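Local coordinates for protein polyketide synthase PksL (Bacillus subtilis, PDB 5E1V) that probably catalyses, through this dehydratase domain, the removal of water from beta-hydroxyacyl intermediates during assembly of the polyketide bacillaene, at residues A[18-23]-A[152-157]; A[26-31]-A[62-67]. All blocks are in the same frame, centred on the assembly; numbering follows the deposited sequence.

Interaction 1 (A[18-23]-A[152-157]); sequences IYHHVV and HSEYMK
His20 and His21 meet His152 to Met156 in a short antiparallel beta contact joining the two sequence-family halves of the dehydratase domain. It lies where helix 16-19 gives way to strand 21-23, beside the end of strand 150-152. His21 and His152 form a non-hydrogen-bonded pair, CA to CA 4.8 Å. Just beyond it, Ser153 N donates to His20 O at 3.1 Å.

His20 is the residue most covered by the contact, and its ring does much of the work. Its ND1 hydrogen-bonds Ser153 OG at 2.7 Å, and either atom could be the donor. Ser153 OG lies at the ring edge, near the ring plane. It is placed there by a chi1 of 57°, which sets OG between the backbone N and the carbonyl carbon. Glu154 CB makes a CH-pi contact over one ring face, 3.8 Å from the centroid, and Tyr19 CD2 covers the opposite face. The ring is thus held at one edge and on both faces. Met156 CB packs against His20 O at 3.4 Å. With an alanine in place of His20, Ser153 OG would probably lose its ring partner and Glu154 CB the face it rests on.

The His21 ring turns its edge toward the face of His152 in an offset edge-to-face pair, centroids 5.1 Å apart and planes at 69°. A water bonds His21 NE2 at 2.7 Å and reaches His152 NE2 only weakly. Val28 O is the probable partner of His21 ND1, and Met156 SD sits obliquely by the ring. His152 NE2 also has a weak hydrogen bond to Asp194 of helix 190-203. His21 on strand 21-23, linked in this way through His152 to Asp194, is consistent with the His-Asp active site of double-hotdog polyketide dehydratases.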
# COMPACT_ATOMS: atom_id res chain seq x y z
N ILE A 18 -9.20 -8.05 3.10
CA ILE A 18 -10.30 -7.48 3.81
C ILE A 18 -10.57 -8.28 5.08
O ILE A 18 -10.81 -7.75 6.09
CB ILE A 18 -11.54 -7.38 2.90
CG1 ILE A 18 -11.27 -6.46 1.69
CG2 ILE A 18 -12.73 -6.86 3.61
CD1 ILE A 18 -12.41 -6.34 0.73
N TYR A 19 -10.60 -9.59 4.98
CA TYR A 19 -10.92 -10.36 6.13
C TYR A 19 -9.93 -10.15 7.24
O TYR A 19 -10.33 -10.10 8.43
CB TYR A 19 -11.01 -11.81 5.73
CG TYR A 19 -11.47 -12.71 6.82
CD1 TYR A 19 -12.79 -13.05 6.93
CD2 TYR A 19 -10.56 -13.29 7.70
CE1 TYR A 19 -13.23 -13.91 7.95
CE2 TYR A 19 -10.98 -14.17 8.72
CZ TYR A 19 -12.32 -14.48 8.85
OH TYR A 19 -12.78 -15.40 9.87
N HIS A 20 -8.66 -9.96 6.89
CA HIS A 20 -7.55 -9.92 7.87
C HIS A 20 -7.04 -8.49 8.16
O HIS A 20 -5.95 -8.30 8.71
CB HIS A 20 -6.40 -10.81 7.39
CG HIS A 20 -6.72 -12.28 7.46
ND1 HIS A 20 -6.96 -12.92 8.67
CD2 HIS A 20 -7.03 -13.19 6.50
CE1 HIS A 20 -7.28 -14.18 8.45
NE2 HIS A 20 -7.32 -14.38 7.15
N HIS A 21 -7.88 -7.52 7.86
CA HIS A 21 -7.50 -6.15 8.10
C HIS A 21 -8.66 -5.41 8.66
O HIS A 21 -9.60 -5.09 7.94
CB HIS A 21 -7.01 -5.49 6.79
CG HIS A 21 -6.46 -4.12 6.99
ND1 HIS A 21 -7.15 -2.99 6.64
CD2 HIS A 21 -5.27 -3.68 7.49
CE1 HIS A 21 -6.40 -1.92 6.86
NE2 HIS A 21 -5.26 -2.31 7.40
N VAL A 22 -8.60 -5.14 9.98
CA VAL A 22 -9.75 -4.61 10.73
C VAL A 22 -9.35 -3.30 11.34
O VAL A 22 -8.36 -3.23 12.06
CB VAL A 22 -10.19 -5.58 11.87
CG1 VAL A 22 -11.41 -5.02 12.62
CG2 VAL A 22 -10.55 -6.95 11.32
N VAL A 23 -10.17 -2.29 11.13
CA VAL A 23 -9.91 -0.92 11.58
C VAL A 23 -11.11 -0.35 12.37
O VAL A 23 -12.21 -0.15 11.83
CB VAL A 23 -9.68 0.02 10.37
CG1 VAL A 23 -9.52 1.49 10.77
CG2 VAL A 23 -8.49 -0.46 9.50
N HIS A 152 -4.18 -6.31 12.03
CA HIS A 152 -3.76 -7.18 10.96
C HIS A 152 -3.67 -8.61 11.53
O HIS A 152 -3.22 -8.81 12.67
CB HIS A 152 -2.40 -6.82 10.41
CG HIS A 152 -2.22 -5.39 10.02
ND1 HIS A 152 -2.10 -4.38 10.94
CD2 HIS A 152 -2.05 -4.83 8.81
CE1 HIS A 152 -1.86 -3.24 10.30
NE2 HIS A 152 -1.85 -3.49 9.00
N SER A 153 -4.10 -9.58 10.77
CA SER A 153 -3.98 -10.97 11.18
C SER A 153 -3.56 -11.72 9.97
O SER A 153 -3.77 -11.26 8.83
CB SER A 153 -5.34 -11.46 11.70
OG SER A 153 -6.32 -11.30 10.69
N GLU A 154 -2.89 -12.83 10.23
CA GLU A 154 -2.59 -13.85 9.27
C GLU A 154 -1.98 -13.34 7.91
O GLU A 154 -0.89 -12.78 7.88
CB GLU A 154 -3.85 -14.71 9.12
CG GLU A 154 -3.69 -16.19 9.40
CD GLU A 154 -3.96 -17.02 8.18
OE1 GLU A 154 -5.04 -17.65 8.11
OE2 GLU A 154 -3.11 -16.98 7.25
N TYR A 155 -2.66 -13.61 6.82
CA TYR A 155 -2.28 -13.16 5.45
C TYR A 155 -1.76 -11.72 5.36
O TYR A 155 -0.80 -11.43 4.58
CB TYR A 155 -3.50 -13.28 4.56
CG TYR A 155 -3.29 -13.55 3.12
CD1 TYR A 155 -3.37 -14.85 2.64
CD2 TYR A 155 -3.04 -12.50 2.20
CE1 TYR A 155 -3.29 -15.12 1.31
CE2 TYR A 155 -2.94 -12.78 0.85
CZ TYR A 155 -3.05 -14.04 0.41
OH TYR A 155 -2.90 -14.33 -0.89
N MET A 156 -2.34 -10.83 6.17
CA MET A 156 -2.05 -9.36 6.16
C MET A 156 -0.84 -8.92 7.04
O MET A 156 -0.48 -7.72 7.07
CB MET A 156 -3.31 -8.57 6.58
CG MET A 156 -4.33 -8.35 5.48
SD MET A 156 -4.17 -6.70 4.69
CE MET A 156 -2.46 -6.40 4.44
N LYS A 157 -0.26 -9.85 7.82
CA LYS A 157 0.81 -9.50 8.73
C LYS A 157 2.08 -9.86 8.04
O LYS A 157 2.24 -11.01 7.75
CB LYS A 157 0.75 -10.30 10.07
CG LYS A 157 0.08 -9.59 11.18
CD LYS A 157 0.06 -10.39 12.48
CE LYS A 157 1.11 -9.86 13.47
NZ LYS A 157 1.12 -10.83 14.62
O HOH W 1 -3.08 -0.78 7.52

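Interaction 2 (A[26-31]-A[62-67]); sequences QNVLPG and PLTAEQ
Strand 26-29 and the weakly bonded strand 63-65 pair as antiparallel partners at one side of a small four-stranded sheet. Strand 26-29 and Pro30 supply the last part of the HxxxGxxxxP signature of polyketide dehydratases, which His21 begins. Val28 and Thr64 form the central, non-hydrogen-bonded pair, CA to CA 4.4 Å. A backbone bond lies to each side of it. Ala65 N donates to Asn27 O at 3.1 Å, and Leu29 N donates to Leu63 O at 2.9 Å. In the second bond the donor is nearly in line with the C=O, and the N-H...O angle is 157°.

The pairing is irregular. The segment axes run at 139° rather than straight against each other. Beside Leu29 and Leu63 a water takes the place of a direct bond: it donates to Leu29 O at 2.6 Å and accepts from Leu63 N at 2.9 Å. Both backbone groups are thus satisfied although they do not meet.

On one face, the two methyls of Val28 do different work. CG1 is anti to the backbone N (chi1 168°) and lies beside Pro62 CB at 4.3 Å. CG2 meets Thr64 CG2 at 3.9 Å, and the two side chains cross at a slant. On the other face Leu29 and Leu63 touch through their CB atoms, 4.1 Å apart. The Leu63 methyl CD2 also touches Leu29 CB.

Around the pair, Leu29 rests on Phe17 and Ile18 of helix 16-19 and on Ile37 of helix 34-44, while Leu63 touches Tyr34 of that same helix. Val28 packs on Val23 of the adjacent strand. Beyond the paired residues, Glu66 forms a salt bridge with Arg95, and Gly31 O is hydrogen-bonded to Tyr220 OH.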
# COMPACT_ATOMS: atom_id res chain seq x y z
N GLN A 26 -14.04 -2.55 11.86
CA GLN A 26 -14.64 -2.82 10.53
C GLN A 26 -13.61 -3.42 9.58
O GLN A 26 -12.45 -3.01 9.61
CB GLN A 26 -15.15 -1.50 9.92
CG GLN A 26 -15.89 -0.66 10.94
CD GLN A 26 -16.73 0.45 10.32
OE1 GLN A 26 -16.80 1.57 10.87
NE2 GLN A 26 -17.38 0.17 9.19
N ASN A 27 -14.01 -4.38 8.75
CA ASN A 27 -13.07 -4.97 7.77
C ASN A 27 -12.83 -3.93 6.66
O ASN A 27 -13.81 -3.44 6.09
CB ASN A 27 -13.66 -6.29 7.21
CG ASN A 27 -13.68 -7.36 8.24
OD1 ASN A 27 -12.69 -8.08 8.46
ND2 ASN A 27 -14.72 -7.39 8.99
N VAL A 28 -11.58 -3.60 6.32
CA VAL A 28 -11.27 -2.57 5.39
C VAL A 28 -10.24 -3.05 4.40
O VAL A 28 -9.22 -3.63 4.77
CB VAL A 28 -10.63 -1.35 6.16
CG1 VAL A 28 -10.01 -0.33 5.21
CG2 VAL A 28 -11.64 -0.67 6.97
N LEU A 29 -10.48 -2.82 3.14
CA LEU A 29 -9.42 -3.03 2.19
C LEU A 29 -8.27 -1.99 2.45
O LEU A 29 -8.53 -0.78 2.37
CB LEU A 29 -9.96 -2.88 0.77
CG LEU A 29 -8.87 -3.16 -0.25
CD1 LEU A 29 -8.37 -4.61 -0.29
CD2 LEU A 29 -9.19 -2.65 -1.63
N PRO A 30 -7.06 -2.46 2.74
CA PRO A 30 -6.02 -1.45 2.96
C PRO A 30 -5.90 -0.55 1.74
O PRO A 30 -5.93 -0.98 0.59
CB PRO A 30 -4.72 -2.26 3.24
CG PRO A 30 -5.18 -3.64 3.51
CD PRO A 30 -6.51 -3.82 2.81
N GLY A 31 -5.84 0.73 2.01
CA GLY A 31 -5.73 1.68 0.94
C GLY A 31 -4.49 1.42 0.11
O GLY A 31 -4.48 1.77 -1.01
N PRO A 62 -12.78 4.90 2.97
CA PRO A 62 -12.38 3.49 3.11
C PRO A 62 -13.36 2.53 2.49
O PRO A 62 -14.58 2.78 2.47
CB PRO A 62 -12.23 3.30 4.62
CG PRO A 62 -12.11 4.67 5.17
CD PRO A 62 -12.96 5.52 4.30
N LEU A 63 -12.80 1.47 1.91
CA LEU A 63 -13.59 0.44 1.27
C LEU A 63 -13.81 -0.63 2.33
O LEU A 63 -12.90 -1.36 2.70
CB LEU A 63 -12.87 -0.10 0.07
CG LEU A 63 -13.82 -0.96 -0.80
CD1 LEU A 63 -13.46 -0.80 -2.21
CD2 LEU A 63 -13.91 -2.41 -0.31
N THR A 64 -15.02 -0.67 2.85
CA THR A 64 -15.30 -1.48 4.02
C THR A 64 -16.34 -2.51 3.64
O THR A 64 -17.14 -2.26 2.77
CB THR A 64 -15.88 -0.66 5.21
OG1 THR A 64 -17.18 -0.19 4.87
CG2 THR A 64 -15.01 0.52 5.53
N ALA A 65 -16.32 -3.66 4.29
CA ALA A 65 -17.39 -4.65 4.06
C ALA A 65 -17.74 -5.27 5.38
O ALA A 65 -16.88 -5.46 6.25
CB ALA A 65 -16.95 -5.72 3.09
N GLU A 66 -19.02 -5.53 5.60
CA GLU A 66 -19.31 -6.38 6.75
C GLU A 66 -20.20 -7.56 6.39
O GLU A 66 -20.94 -7.56 5.37
CB GLU A 66 -19.91 -5.54 7.89
CG GLU A 66 -21.28 -5.04 7.53
CD GLU A 66 -22.04 -4.41 8.69
OE1 GLU A 66 -21.55 -4.39 9.83
OE2 GLU A 66 -23.14 -3.92 8.42
N GLN A 67 -20.15 -8.54 7.27
CA GLN A 67 -20.97 -9.72 7.18
C GLN A 67 -20.79 -10.28 5.77
O GLN A 67 -19.63 -10.47 5.34
CB GLN A 67 -22.43 -9.39 7.53
CG GLN A 67 -22.69 -8.86 8.94
CD GLN A 67 -24.17 -8.45 9.06
OE1 GLN A 67 -24.74 -7.84 8.14
NE2 GLN A 67 -24.81 -8.82 10.14
O HOH W 2 -9.88 1.47 2.08

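In the fold
Interactions 1 and 2 belong to one sheet, ordered 63-65, 26-29, 21-23, 150-152. Strands 21-23 and 26-29 follow each other in the chain and sit side by side at its middle. The two centres are about 10 Å apart, and interaction 2 is nested inside the loop closed by interaction 1. His21 ND1 probably hydrogen-bonds Val28 O at 2.9 Å, which would help fix the turn of the imidazole. Met156 SD packs on Pro30 CG at 3.4 Å. Strand 26-29 thus backs the histidine, while residues 152-157 bring in His152 near Asp194, the probable catalytic partner of His21 by family pattern.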